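PDB 1ZH8: oxidoreductase from Thermotoga maritima, which binds NADP and probably catalyses NADP-dependent oxidation or reduction at an alcohol or carbonyl group, as a member of the GFO/IDH/MocA oxidoreductase family. Local coordinates for residues Ile28-Leu33 against Asp87-Val92; Glu32-Ala37 against Ile110-Ile115; Asn178-Val181 against Trp185-Lys188. One frame throughout, in Å; residues are numbered along the deposited sequence.

Contact 1. Residues Ile28-Leu33 against Asp87-Val92. With NAP (NADP nicotinamide-adenine-dinucleotide phosphate), chain D.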
# COMPACT_ATOMS: atom_id res chain seq x y z
N ILE A 28 -19.97 4.13 26.46
CA ILE A 28 -20.47 4.32 25.12
C ILE A 28 -20.96 3.01 24.49
O ILE A 28 -22.13 2.91 24.09
CB ILE A 28 -19.46 5.07 24.24
CG1 ILE A 28 -19.21 6.46 24.82
CG2 ILE A 28 -19.98 5.20 22.81
CD1 ILE A 28 -17.99 7.17 24.21
N ALA A 29 -20.09 2.01 24.44
CA ALA A 29 -20.46 0.74 23.82
C ALA A 29 -21.70 0.13 24.48
O ALA A 29 -22.63 -0.31 23.78
CB ALA A 29 -19.32 -0.22 23.85
N ALA A 30 -21.73 0.11 25.81
CA ALA A 30 -22.87 -0.49 26.49
C ALA A 30 -24.19 0.21 26.13
O ALA A 30 -25.17 -0.46 25.82
CB ALA A 30 -22.64 -0.50 28.00
N ARG A 31 -24.21 1.54 26.17
CA ARG A 31 -25.41 2.30 25.93
C ARG A 31 -25.81 2.25 24.47
O ARG A 31 -26.99 2.10 24.15
CB ARG A 31 -25.18 3.78 26.29
CG ARG A 31 -25.22 4.16 27.78
CD ARG A 31 -25.34 5.68 27.94
NE ARG A 31 -24.07 6.31 27.63
CZ ARG A 31 -23.79 7.02 26.53
NH1 ARG A 31 -24.71 7.26 25.60
NH2 ARG A 31 -22.56 7.50 26.38
N GLU A 32 -24.83 2.39 23.58
CA GLU A 32 -25.13 2.82 22.22
C GLU A 32 -25.08 1.66 21.24
O GLU A 32 -25.73 1.69 20.19
CB GLU A 32 -24.20 3.96 21.79
CG GLU A 32 -24.58 5.32 22.40
CD GLU A 32 -23.73 6.50 21.93
OE1 GLU A 32 -22.95 6.34 20.95
OE2 GLU A 32 -23.83 7.60 22.54
N LEU A 33 -24.32 0.63 21.61
CA LEU A 33 -24.04 -0.47 20.71
C LEU A 33 -24.65 -1.77 21.26
O LEU A 33 -25.35 -2.48 20.55
CB LEU A 33 -22.53 -0.58 20.46
CG LEU A 33 -21.84 0.66 19.85
CD1 LEU A 33 -20.36 0.44 19.68
CD2 LEU A 33 -22.45 1.05 18.48
N ASP A 87 -21.33 -9.16 30.61
CA ASP A 87 -20.89 -8.48 29.42
C ASP A 87 -19.93 -7.37 29.82
O ASP A 87 -20.31 -6.43 30.53
CB ASP A 87 -22.12 -7.92 28.69
CG ASP A 87 -21.77 -7.17 27.42
OD1 ASP A 87 -20.66 -7.39 26.87
OD2 ASP A 87 -22.62 -6.35 26.97
N LEU A 88 -18.68 -7.47 29.39
CA LEU A 88 -17.68 -6.49 29.79
C LEU A 88 -17.45 -5.49 28.68
O LEU A 88 -17.00 -5.85 27.58
CB LEU A 88 -16.37 -7.16 30.19
CG LEU A 88 -16.45 -8.44 31.03
CD1 LEU A 88 -15.06 -9.12 31.23
CD2 LEU A 88 -17.13 -8.17 32.36
N THR A 89 -17.78 -4.23 28.96
CA THR A 89 -17.51 -3.13 28.03
C THR A 89 -16.64 -2.11 28.76
O THR A 89 -17.09 -1.02 29.12
CB THR A 89 -18.82 -2.47 27.54
OG1 THR A 89 -19.75 -2.39 28.64
CG2 THR A 89 -19.45 -3.33 26.44
N LEU A 90 -15.39 -2.49 28.96
CA LEU A 90 -14.49 -1.80 29.87
C LEU A 90 -13.26 -1.29 29.16
O LEU A 90 -13.01 -1.67 27.99
CB LEU A 90 -14.03 -2.78 30.94
CG LEU A 90 -15.16 -3.32 31.80
CD1 LEU A 90 -14.72 -4.57 32.50
CD2 LEU A 90 -15.59 -2.27 32.78
N PRO A 91 -12.48 -0.44 29.85
CA PRO A 91 -11.12 -0.16 29.40
C PRO A 91 -10.40 -1.50 29.23
O PRO A 91 -10.44 -2.36 30.12
CB PRO A 91 -10.52 0.63 30.57
CG PRO A 91 -11.68 1.30 31.21
CD PRO A 91 -12.82 0.32 31.06
N VAL A 92 -9.74 -1.67 28.10
CA VAL A 92 -9.13 -2.94 27.75
C VAL A 92 -8.15 -3.49 28.84
O VAL A 92 -8.02 -4.72 29.00
CB VAL A 92 -8.53 -2.85 26.32
CG1 VAL A 92 -7.50 -1.74 26.24
CG2 VAL A 92 -7.92 -4.15 25.90
PA NAP D . -16.05 4.06 27.71
O1A NAP D . -17.15 4.95 27.26
O2A NAP D . -14.99 4.77 28.44
O5B NAP D . -16.69 2.86 28.56
C5B NAP D . -15.97 2.26 29.61
C4B NAP D . -16.91 2.10 30.79
O4B NAP D . -16.30 1.31 31.80
C3B NAP D . -17.23 3.44 31.44
O3B NAP D . -18.56 3.34 31.86
C2B NAP D . -16.29 3.44 32.64
O2B NAP D . -16.44 4.30 33.76
C1B NAP D . -16.40 1.98 33.04
N9A NAP D . -15.31 1.61 33.94
C8A NAP D . -14.02 2.09 33.96
N7A NAP D . -13.34 1.45 34.94
C5A NAP D . -14.19 0.57 35.54
C6A NAP D . -14.04 -0.32 36.59
N6A NAP D . -12.89 -0.43 37.23
N1A NAP D . -15.09 -1.11 36.97
C2A NAP D . -16.30 -1.00 36.33
N3A NAP D . -16.46 -0.11 35.30
C4A NAP D . -15.42 0.66 34.91
O3 NAP D . -15.39 3.36 26.44
PN NAP D . -16.21 2.48 25.37
O1N NAP D . -17.59 2.11 25.79
O2N NAP D . -15.91 3.20 24.14
O5D NAP D . -15.39 1.09 25.30
C5D NAP D . -15.55 0.03 26.22
C4D NAP D . -15.17 -1.28 25.53
O4D NAP D . -15.97 -1.44 24.36
C3D NAP D . -13.71 -1.26 25.07
O3D NAP D . -13.09 -2.50 25.29
C2D NAP D . -13.78 -0.99 23.58
O2D NAP D . -12.70 -1.57 22.87
C1D NAP D . -15.13 -1.60 23.23
N1N NAP D . -15.69 -0.96 22.04
C2N NAP D . -15.97 -1.75 20.96
C3N NAP D . -16.50 -1.19 19.79
C7N NAP D . -17.02 -2.08 18.69
O7N NAP D . -17.51 -1.43 17.54
N7N NAP D . -17.03 -3.42 18.80
C4N NAP D . -16.75 0.19 19.75
C5N NAP D . -16.47 0.99 20.87
C6N NAP D . -15.94 0.40 22.02
P2B NAP D . -17.67 5.18 34.31
O1X NAP D . -18.59 4.35 35.18
O2X NAP D . -18.48 5.75 33.18
O3X NAP D . -17.00 6.27 35.12
O HOH W 1 -19.18 0.92 27.64
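T89 meets the first turn of helix 28-39 through both branches of its side chain. CG2 lies against the methyl of A29, 4.0 Å from A29 CB, while OG1 faces A30 and comes to 3.5 Å from A30 CB. The split follows from the first torsion (chi1 40°), which sets OG1 between the backbone N and the carbonyl carbon and leaves CG2 beside the N. The contact of OG1 with the methyl is plain packing, since the hydroxyl is engaged by the carbonyl oxygen of G25. Between the two backbones sits a water that accepts from A30 N at 3.2 Å and lies within donating distance of T89 O and of O1N of NADP. NADP runs alongside both segments. A29 N points almost straight at the nicotinamide-side phosphate, A29 N to NADP O1N being 2.8 Å with an angle of 168° at the hydrogen, and I28 N does the same for the other phosphate, 3.0 Å from O1A. This is the dinucleotide-binding turn of a Rossmann fold, in which the amides at the start of the first helix hold the pyrophosphate; the helix dipole probably adds to the grip. From the opposite segment L90 O accepts from ribose hydroxyl O3D at 2.8 Å, and P91 CD packs on the adenine at 3.6 Å from C8A. Further out, T89 follows directly on strand 85-88, whose D87 is bonded through its backbone to G22 and V24 of the first strand, and F61 of helix 55-65 backs A30.

Contact 2. Residues Glu32-Ala37 against Ile110-Ile115; sequences ELHLPA and ICEKPI. With NAP (NADP nicotinamide-adenine-dinucleotide phosphate), chain D.
The backbones of H34 and E112 stay well apart, 10.2 Å between their CA atoms, where helix 28-39 passes strand 108-112, and the two side chains span the gap from opposite directions. H34 NE2 donates to E112 OE2 at 2.6 Å, with an angle of 153° at the hydrogen. The carboxylate oxygen lies in the ring plane, at the imidazole edge, and accepts the bond on its anti lone pair, away from OE1; ring and carboxylate planes are turned 44° from each other. A bend at chi2 (-67°) folds the E112 chain, so that CG passes 3.4 Å from NADP O4D and the carboxylate stands beside the nicotinamide. There OE1 accepts a nearly straight bond from the carboxamide N7N at 3.2 Å, and weakly from the amide of K113. The two oxygens thus serve different partners, which probably limits the rotation of the carboxylate. With an alanine here the carboxylate is gone, and H34 NE2 and the carboxamide nitrogen of NADP would probably each lose an acceptor. K113 O accepts from NADP O2D at 2.6 Å. The K113 chain, bent at chi2 and chi3, passes along the nicotinamide with CD near C2N and brings NZ back to donate to O2D, K113 NZ to NADP O2D being 3.3 Å, while NZ also pairs with D198. On its other side H34 is steadied by D87 OD2 at ND1, and F295 of helix 290-303 meets its ring edge to face. The pair therefore lies inside the Rossmann domain, between helix 28-39 and the parallel sheet, where strand 108-112 runs between strands 85-88 and 136-139.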
# COMPACT_ATOMS: atom_id res chain seq x y z
N GLU A 32 -24.83 2.39 23.58
CA GLU A 32 -25.13 2.82 22.22
C GLU A 32 -25.08 1.66 21.24
O GLU A 32 -25.73 1.69 20.19
CB GLU A 32 -24.20 3.96 21.79
CG GLU A 32 -24.58 5.32 22.40
CD GLU A 32 -23.73 6.50 21.93
OE1 GLU A 32 -22.95 6.34 20.95
OE2 GLU A 32 -23.83 7.60 22.54
N LEU A 33 -24.32 0.63 21.61
CA LEU A 33 -24.04 -0.47 20.71
C LEU A 33 -24.65 -1.77 21.26
O LEU A 33 -25.35 -2.48 20.55
CB LEU A 33 -22.53 -0.58 20.46
CG LEU A 33 -21.84 0.66 19.85
CD1 LEU A 33 -20.36 0.44 19.68
CD2 LEU A 33 -22.45 1.05 18.48
N HIS A 34 -24.41 -2.05 22.55
CA HIS A 34 -24.89 -3.30 23.16
C HIS A 34 -26.36 -3.31 23.52
O HIS A 34 -27.07 -4.25 23.19
CB HIS A 34 -24.01 -3.72 24.35
CG HIS A 34 -22.68 -4.26 23.93
ND1 HIS A 34 -22.02 -5.25 24.63
CD2 HIS A 34 -21.90 -3.97 22.86
CE1 HIS A 34 -20.88 -5.52 24.03
NE2 HIS A 34 -20.79 -4.77 22.95
N LEU A 35 -26.83 -2.27 24.18
CA LEU A 35 -28.20 -2.24 24.62
C LEU A 35 -29.21 -2.32 23.46
O LEU A 35 -30.13 -3.13 23.51
CB LEU A 35 -28.48 -1.03 25.50
CG LEU A 35 -29.86 -1.02 26.16
CD1 LEU A 35 -29.98 -2.14 27.21
CD2 LEU A 35 -30.07 0.34 26.80
N PRO A 36 -29.04 -1.51 22.41
CA PRO A 36 -30.06 -1.61 21.34
C PRO A 36 -30.10 -3.01 20.69
O PRO A 36 -31.16 -3.50 20.32
CB PRO A 36 -29.62 -0.54 20.31
CG PRO A 36 -28.65 0.32 21.02
CD PRO A 36 -27.99 -0.53 22.08
N ALA A 37 -28.95 -3.64 20.56
CA ALA A 37 -28.90 -5.00 20.06
C ALA A 37 -29.60 -5.95 21.04
O ALA A 37 -30.44 -6.76 20.64
CB ALA A 37 -27.48 -5.42 19.80
N ILE A 110 -18.97 -12.52 27.92
CA ILE A 110 -18.76 -11.88 26.64
C ILE A 110 -18.01 -10.57 26.85
O ILE A 110 -18.39 -9.73 27.65
CB ILE A 110 -20.07 -11.70 25.83
CG1 ILE A 110 -19.77 -11.02 24.48
CG2 ILE A 110 -21.13 -10.95 26.64
CD1 ILE A 110 -20.91 -11.18 23.44
N CYS A 111 -16.91 -10.41 26.13
CA CYS A 111 -16.01 -9.31 26.38
C CYS A 111 -15.63 -8.65 25.09
O CYS A 111 -15.36 -9.31 24.08
CB CYS A 111 -14.77 -9.82 27.10
SG CYS A 111 -13.58 -8.53 27.53
N GLU A 112 -15.59 -7.33 25.13
CA GLU A 112 -15.29 -6.53 23.97
C GLU A 112 -13.85 -6.69 23.50
O GLU A 112 -12.96 -7.03 24.29
CB GLU A 112 -15.61 -5.05 24.23
CG GLU A 112 -17.01 -4.65 23.83
CD GLU A 112 -17.22 -4.71 22.32
OE1 GLU A 112 -16.23 -4.90 21.57
OE2 GLU A 112 -18.38 -4.60 21.87
N LYS A 113 -13.64 -6.46 22.21
CA LYS A 113 -12.30 -6.38 21.65
C LYS A 113 -11.68 -5.07 22.13
O LYS A 113 -12.41 -4.18 22.57
CB LYS A 113 -12.36 -6.41 20.12
CG LYS A 113 -13.54 -5.64 19.46
CD LYS A 113 -13.57 -4.12 19.78
CE LYS A 113 -12.38 -3.40 19.22
NZ LYS A 113 -12.28 -2.00 19.67
N PRO A 114 -10.34 -4.95 22.08
CA PRO A 114 -9.36 -6.01 21.81
C PRO A 114 -9.36 -7.04 22.94
O PRO A 114 -9.73 -6.69 24.08
CB PRO A 114 -8.02 -5.26 21.77
CG PRO A 114 -8.42 -3.77 21.55
CD PRO A 114 -9.71 -3.62 22.25
N ILE A 115 -8.94 -8.27 22.64
CA ILE A 115 -8.82 -9.29 23.66
C ILE A 115 -8.10 -8.76 24.92
O ILE A 115 -8.58 -8.98 26.03
CB ILE A 115 -8.18 -10.59 23.12
CG1 ILE A 115 -8.26 -11.71 24.17
CG2 ILE A 115 -6.74 -10.36 22.68
CD1 ILE A 115 -7.54 -13.01 23.77
PA NAP D . -16.05 4.06 27.71
O1A NAP D . -17.15 4.95 27.26
O2A NAP D . -14.99 4.77 28.44
O5B NAP D . -16.69 2.86 28.56
C5B NAP D . -15.97 2.26 29.61
C4B NAP D . -16.91 2.10 30.79
O4B NAP D . -16.30 1.31 31.80
C3B NAP D . -17.23 3.44 31.44
O3B NAP D . -18.56 3.34 31.86
C2B NAP D . -16.29 3.44 32.64
O2B NAP D . -16.44 4.30 33.76
C1B NAP D . -16.40 1.98 33.04
N9A NAP D . -15.31 1.61 33.94
C8A NAP D . -14.02 2.09 33.96
N7A NAP D . -13.34 1.45 34.94
C5A NAP D . -14.19 0.57 35.54
C6A NAP D . -14.04 -0.32 36.59
N6A NAP D . -12.89 -0.43 37.23
N1A NAP D . -15.09 -1.11 36.97
C2A NAP D . -16.30 -1.00 36.33
N3A NAP D . -16.46 -0.11 35.30
C4A NAP D . -15.42 0.66 34.91
O3 NAP D . -15.39 3.36 26.44
PN NAP D . -16.21 2.48 25.37
O1N NAP D . -17.59 2.11 25.79
O2N NAP D . -15.91 3.20 24.14
O5D NAP D . -15.39 1.09 25.30
C5D NAP D . -15.55 0.03 26.22
C4D NAP D . -15.17 -1.28 25.53
O4D NAP D . -15.97 -1.44 24.36
C3D NAP D . -13.71 -1.26 25.07
O3D NAP D . -13.09 -2.50 25.29
C2D NAP D . -13.78 -0.99 23.58
O2D NAP D . -12.70 -1.57 22.87
C1D NAP D . -15.13 -1.60 23.23
N1N NAP D . -15.69 -0.96 22.04
C2N NAP D . -15.97 -1.75 20.96
C3N NAP D . -16.50 -1.19 19.79
C7N NAP D . -17.02 -2.08 18.69
O7N NAP D . -17.51 -1.43 17.54
N7N NAP D . -17.03 -3.42 18.80
C4N NAP D . -16.75 0.19 19.75
C5N NAP D . -16.47 0.99 20.87
C6N NAP D . -15.94 0.40 22.02
P2B NAP D . -17.67 5.18 34.31
O1X NAP D . -18.59 4.35 35.18
O2X NAP D . -18.48 5.75 33.18
O3X NAP D . -17.00 6.27 35.12

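Contact 3. Residues Asn178-Val181 against Trp185-Lys188. With NAP (NADP nicotinamide-adenine-dinucleotide phosphate), chain D.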
# COMPACT_ATOMS: atom_id res chain seq x y z
N ASN A 178 -15.34 14.02 18.31
CA ASN A 178 -15.59 12.60 18.37
C ASN A 178 -15.58 12.16 19.83
O ASN A 178 -14.64 12.46 20.57
CB ASN A 178 -14.53 11.88 17.57
CG ASN A 178 -14.76 10.39 17.53
OD1 ASN A 178 -14.86 9.72 18.56
ND2 ASN A 178 -14.82 9.86 16.32
N LYS A 179 -16.62 11.45 20.23
CA LYS A 179 -16.79 11.04 21.63
C LYS A 179 -15.72 10.05 22.14
O LYS A 179 -15.35 10.09 23.32
CB LYS A 179 -18.20 10.48 21.85
CG LYS A 179 -18.43 9.15 21.11
CD LYS A 179 -19.84 8.62 21.29
CE LYS A 179 -20.74 8.99 20.14
NZ LYS A 179 -22.13 9.03 20.64
N TYR A 180 -15.21 9.17 21.28
CA TYR A 180 -14.24 8.16 21.72
C TYR A 180 -12.92 8.80 22.10
O TYR A 180 -12.21 8.30 22.97
CB TYR A 180 -14.00 7.11 20.65
CG TYR A 180 -15.19 6.25 20.33
CD1 TYR A 180 -15.75 5.41 21.30
CD2 TYR A 180 -15.74 6.25 19.04
CE1 TYR A 180 -16.85 4.60 20.99
CE2 TYR A 180 -16.84 5.45 18.73
CZ TYR A 180 -17.39 4.63 19.70
OH TYR A 180 -18.47 3.84 19.38
N VAL A 181 -12.63 9.91 21.45
CA VAL A 181 -11.40 10.66 21.68
C VAL A 181 -11.26 11.16 23.13
O VAL A 181 -10.14 11.32 23.64
CB VAL A 181 -11.31 11.81 20.65
CG1 VAL A 181 -10.40 12.93 21.11
CG2 VAL A 181 -10.89 11.26 19.29
N TRP A 185 -9.05 6.18 29.11
CA TRP A 185 -8.21 5.04 28.76
C TRP A 185 -7.76 5.03 27.28
O TRP A 185 -6.83 4.29 26.92
CB TRP A 185 -8.89 3.72 29.13
CG TRP A 185 -10.17 3.46 28.34
CD1 TRP A 185 -11.44 3.91 28.64
CD2 TRP A 185 -10.29 2.69 27.14
NE1 TRP A 185 -12.33 3.46 27.69
CE2 TRP A 185 -11.66 2.70 26.77
CE3 TRP A 185 -9.38 1.97 26.35
CZ2 TRP A 185 -12.13 2.04 25.63
CZ3 TRP A 185 -9.84 1.32 25.22
CH2 TRP A 185 -11.21 1.36 24.86
N ARG A 186 -8.41 5.84 26.44
CA ARG A 186 -7.92 6.10 25.07
C ARG A 186 -6.95 7.30 24.97
O ARG A 186 -6.08 7.33 24.11
CB ARG A 186 -9.08 6.26 24.07
CG ARG A 186 -9.90 4.96 23.81
CD ARG A 186 -10.96 5.19 22.72
NE ARG A 186 -11.80 4.01 22.45
CZ ARG A 186 -13.00 3.78 22.99
NH1 ARG A 186 -13.56 4.64 23.85
NH2 ARG A 186 -13.66 2.68 22.65
N LYS A 187 -7.10 8.28 25.85
CA LYS A 187 -6.23 9.47 25.84
C LYS A 187 -4.82 9.12 26.31
O LYS A 187 -3.82 9.69 25.83
CB LYS A 187 -6.79 10.57 26.77
CG LYS A 187 -8.07 11.25 26.29
CD LYS A 187 -8.58 12.25 27.35
CE LYS A 187 -7.62 13.43 27.50
NZ LYS A 187 -8.01 14.37 28.57
N LYS A 188 -4.76 8.21 27.28
CA LYS A 188 -3.51 7.72 27.83
C LYS A 188 -3.55 6.22 27.67
O LYS A 188 -3.83 5.51 28.64
CB LYS A 188 -3.37 8.08 29.32
CG LYS A 188 -3.29 9.57 29.61
CD LYS A 188 -2.34 9.92 30.78
CE LYS A 188 -2.80 9.34 32.12
NZ LYS A 188 -1.82 9.63 33.21
PA NAP D . -16.05 4.06 27.71
O1A NAP D . -17.15 4.95 27.26
O2A NAP D . -14.99 4.77 28.44
O5B NAP D . -16.69 2.86 28.56
C5B NAP D . -15.97 2.26 29.61
C4B NAP D . -16.91 2.10 30.79
O4B NAP D . -16.30 1.31 31.80
C3B NAP D . -17.23 3.44 31.44
O3B NAP D . -18.56 3.34 31.86
C2B NAP D . -16.29 3.44 32.64
O2B NAP D . -16.44 4.30 33.76
C1B NAP D . -16.40 1.98 33.04
N9A NAP D . -15.31 1.61 33.94
C8A NAP D . -14.02 2.09 33.96
N7A NAP D . -13.34 1.45 34.94
C5A NAP D . -14.19 0.57 35.54
C6A NAP D . -14.04 -0.32 36.59
N6A NAP D . -12.89 -0.43 37.23
N1A NAP D . -15.09 -1.11 36.97
C2A NAP D . -16.30 -1.00 36.33
N3A NAP D . -16.46 -0.11 35.30
C4A NAP D . -15.42 0.66 34.91
O3 NAP D . -15.39 3.36 26.44
PN NAP D . -16.21 2.48 25.37
O1N NAP D . -17.59 2.11 25.79
O2N NAP D . -15.91 3.20 24.14
O5D NAP D . -15.39 1.09 25.30
C5D NAP D . -15.55 0.03 26.22
C4D NAP D . -15.17 -1.28 25.53
O4D NAP D . -15.97 -1.44 24.36
C3D NAP D . -13.71 -1.26 25.07
O3D NAP D . -13.09 -2.50 25.29
C2D NAP D . -13.78 -0.99 23.58
O2D NAP D . -12.70 -1.57 22.87
C1D NAP D . -15.13 -1.60 23.23
N1N NAP D . -15.69 -0.96 22.04
C2N NAP D . -15.97 -1.75 20.96
C3N NAP D . -16.50 -1.19 19.79
C7N NAP D . -17.02 -2.08 18.69
O7N NAP D . -17.51 -1.43 17.54
N7N NAP D . -17.03 -3.42 18.80
C4N NAP D . -16.75 0.19 19.75
C5N NAP D . -16.47 0.99 20.87
C6N NAP D . -15.94 0.40 22.02
P2B NAP D . -17.67 5.18 34.31
O1X NAP D . -18.59 4.35 35.18
O2X NAP D . -18.48 5.75 33.18
O3X NAP D . -17.00 6.27 35.12
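R186 and Y180 run side by side in the same direction, and between them they bury much of the surface in this contact. The guanidinium of R186 is sandwiched: Y180 CD1 lies 3.3 Å above one face, toward its rim, while CZ2 of W185 sits over the centre of the opposite face. Ring and guanidinium planes are 65° apart, so Y180 presents an edge to R186. An arm extended from CG to NE (chi2 -175°) carries the guanidinium to the cofactor, where NH1 and NH2 both donate to NADP O2N, at 2.8 and 2.7 Å, a fork on one phosphate oxygen that lies in the guanidinium plane. W185 NE1 binds the neighbouring phosphate at O2A, 3.1 Å away. The segments belong to the GFO/IDH/MocA C-terminal domain, which here reaches over to the pyrophosphate held by the Rossmann domain. Behind these groups, Y180 O packs 3.4 Å from R186 CD while accepting from T183 OG1. An Asx turn, in which N178 OD1 takes the amide of Y180 at 2.8 Å, shapes the loop that delivers the tyrosine. R186 NE is paired with D198, and more peripherally K187 CG rests against V181 O.

Overall arrangement
From the N terminus, helix 28-39 comes first and serves two contacts. Contact 1 closes the loop to the end of strand 85-88; contact 2 starts about one turn further along the same helix, sharing E32 and L33, and reaches the next strand of the sheet, 108-112, so the two loops overlap and cross rather than nest. The D87 side chain of contact 1 reaches H34 of contact 2, so the two are joined directly. Contact 3 follows in series and closes only a short turn in the C-terminal domain. It is tied back to the helix by the E32–K179 salt bridge and by packing of I28 and L33 on Y180, while P91 touches W185. All three border NADP, which lies between the two domains.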